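Local structure of transcobalamin-1 (Homo sapiens, 4KKI) at residues V357-M362 with W382-T387. The protein binds vitamin B12 with femtomolar affinity and carries it, protecting it from the acidic environment of the stomach. Numbering follows the deposited sequence.
Sequences VFLSVM and WGPYIT
Met362 and Leu359, one helical turn apart, pack on Ile386 and Pro384 where helix 358-368 of the C-terminal beta domain lies over strand 384-389, the middle strand of a three-stranded antiparallel sheet. The short axes of 358-362 and 384-387 come no nearer than 11.1 Å and are inclined at 44°, so side chains alone bridge the gap. From CB, Met362 runs extended through CG to SD, which lies 3.9 Å from Ile386 CD1 and, on its other side, in the plane of the Phe358 ring at its edge. A bend at chi3 (59°) then turns Met362 CE onto Ile386, 3.7 Å from its CD1 and 4.0 Å from its CG1, tip to tip. Phe375 of strand 375-379 also touches both Leu359 and Met362. With alanine in place of Ile386, Met362 CE and SD would probably lose the branch they rest on, opening a gap under the helix. Ile386 belongs to the cyanocobalamin site: its side chain lies near the ligand and its backbone O hydrogen-bonds to N45. Leu359 crosses Pro384 at about a right angle; its fork at CG puts CD1 4.4 Å from Ile386 CD1 and CD2 4.0 Å from both CB and CG of Pro384.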
loop_
_atom_site.group_PDB
_atom_site.type_symbol
_atom_site.label_atom_id
_atom_site.label_comp_id
_atom_site.label_asym_id
_atom_site.label_seq_id
_atom_site.Cartn_x
_atom_site.Cartn_y
_atom_site.Cartn_z
ATOM N N VAL A 357 10.723 20.596 -0.409
ATOM C CA VAL A 357 10.327 19.332 -1.011
ATOM C C VAL A 357 10.135 19.464 -2.517
ATOM O O VAL A 357 10.119 20.571 -3.058
ATOM C CB VAL A 357 9.048 18.757 -0.366
ATOM C CG1 VAL A 357 9.298 18.431 1.099
ATOM C CG2 VAL A 357 7.882 19.726 -0.518
ATOM N N PHE A 358 9.998 18.320 -3.179
ATOM C CA PHE A 358 9.800 18.252 -4.620
ATOM C C PHE A 358 8.613 19.114 -5.063
ATOM O O PHE A 358 8.648 19.727 -6.129
ATOM C CB PHE A 358 9.587 16.789 -5.028
ATOM C CG PHE A 358 9.686 16.536 -6.509
ATOM C CD1 PHE A 358 8.638 16.855 -7.357
ATOM C CD2 PHE A 358 10.816 15.941 -7.047
ATOM C CE1 PHE A 358 8.724 16.610 -8.714
ATOM C CE2 PHE A 358 10.906 15.691 -8.406
ATOM C CZ PHE A 358 9.856 16.024 -9.238
ATOM N N LEU A 359 7.571 19.160 -4.238
ATOM C CA LEU A 359 6.376 19.941 -4.550
ATOM C C LEU A 359 6.667 21.442 -4.595
ATOM O O LEU A 359 6.104 22.168 -5.413
ATOM C CB LEU A 359 5.266 19.657 -3.538
ATOM C CG LEU A 359 3.914 20.332 -3.783
ATOM C CD1 LEU A 359 3.335 19.897 -5.117
ATOM C CD2 LEU A 359 2.946 20.021 -2.649
ATOM N N SER A 360 7.544 21.900 -3.707
ATOM C CA SER A 360 7.916 23.308 -3.659
ATOM C C SER A 360 8.583 23.731 -4.965
ATOM O O SER A 360 8.369 24.842 -5.453
ATOM C CB SER A 360 8.842 23.582 -2.470
ATOM O OG SER A 360 8.207 23.252 -1.246
ATOM N N VAL A 361 9.386 22.833 -5.527
ATOM C CA VAL A 361 10.031 23.066 -6.813
ATOM C C VAL A 361 8.984 23.262 -7.901
ATOM O O VAL A 361 9.068 24.199 -8.698
ATOM C CB VAL A 361 10.960 21.893 -7.193
ATOM C CG1 VAL A 361 11.413 22.008 -8.641
ATOM C CG2 VAL A 361 12.157 21.839 -6.254
ATOM N N MET A 362 7.991 22.378 -7.917
ATOM C CA MET A 362 6.914 22.439 -8.900
ATOM C C MET A 362 6.147 23.754 -8.805
ATOM O O MET A 362 5.800 24.355 -9.820
ATOM C CB MET A 362 5.955 21.260 -8.718
ATOM C CG MET A 362 6.600 19.896 -8.914
ATOM S SD MET A 362 5.423 18.537 -8.762
ATOM C CE MET A 362 4.259 18.954 -10.059
ATOM N N TRP A 382 -2.083 9.465 1.229
ATOM C CA TRP A 382 -0.627 9.436 1.198
ATOM C C TRP A 382 -0.048 10.845 1.148
ATOM O O TRP A 382 1.092 11.073 1.551
ATOM C CB TRP A 382 -0.126 8.624 0.002
ATOM C CG TRP A 382 -0.057 7.147 0.236
ATOM C CD1 TRP A 382 -1.005 6.219 -0.083
ATOM C CD2 TRP A 382 1.028 6.424 0.831
ATOM N NE1 TRP A 382 -0.579 4.963 0.280
ATOM C CE2 TRP A 382 0.666 5.061 0.844
ATOM C CE3 TRP A 382 2.270 6.796 1.357
ATOM C CZ2 TRP A 382 1.498 4.071 1.361
ATOM C CZ3 TRP A 382 3.096 5.811 1.872
ATOM C CH2 TRP A 382 2.707 4.465 1.870
ATOM N N GLY A 383 -0.842 11.788 0.651
ATOM C CA GLY A 383 -0.403 13.165 0.528
ATOM C C GLY A 383 -0.741 13.742 -0.833
ATOM O O GLY A 383 -1.633 13.237 -1.514
ATOM N N PRO A 384 -0.032 14.808 -1.232
ATOM C CA PRO A 384 -0.224 15.473 -2.527
ATOM C C PRO A 384 0.083 14.547 -3.698
ATOM O O PRO A 384 1.199 14.043 -3.814
ATOM C CB PRO A 384 0.792 16.621 -2.487
ATOM C CG PRO A 384 1.039 16.860 -1.037
ATOM C CD PRO A 384 0.955 15.510 -0.394
ATOM N N TYR A 385 -0.906 14.331 -4.557
ATOM C CA TYR A 385 -0.745 13.471 -5.720
ATOM C C TYR A 385 -0.899 14.299 -6.990
ATOM O O TYR A 385 -1.870 15.040 -7.140
ATOM C CB TYR A 385 -1.779 12.341 -5.691
ATOM C CG TYR A 385 -1.696 11.384 -6.861
ATOM C CD1 TYR A 385 -0.777 10.340 -6.867
ATOM C CD2 TYR A 385 -2.542 11.518 -7.955
ATOM C CE1 TYR A 385 -0.698 9.462 -7.934
ATOM C CE2 TYR A 385 -2.470 10.645 -9.028
ATOM C CZ TYR A 385 -1.547 9.617 -9.012
ATOM O OH TYR A 385 -1.469 8.746 -10.074
ATOM N N ILE A 386 0.064 14.176 -7.901
ATOM C CA ILE A 386 0.040 14.935 -9.148
ATOM C C ILE A 386 -0.834 14.252 -10.195
ATOM O O ILE A 386 -0.502 13.173 -10.690
ATOM C CB ILE A 386 1.456 15.136 -9.724
ATOM C CG1 ILE A 386 2.395 15.706 -8.658
ATOM C CG2 ILE A 386 1.410 16.039 -10.951
ATOM C CD1 ILE A 386 1.893 16.987 -8.022
ATOM N N THR A 387 -1.952 14.888 -10.528
ATOM C CA THR A 387 -2.905 14.319 -11.475
ATOM C C THR A 387 -2.741 14.904 -12.870
ATOM O O THR A 387 -2.765 14.177 -13.864
ATOM C CB THR A 387 -4.360 14.537 -11.015
ATOM O OG1 THR A 387 -4.624 15.941 -10.902
ATOM C CG2 THR A 387 -4.605 13.871 -9.666
#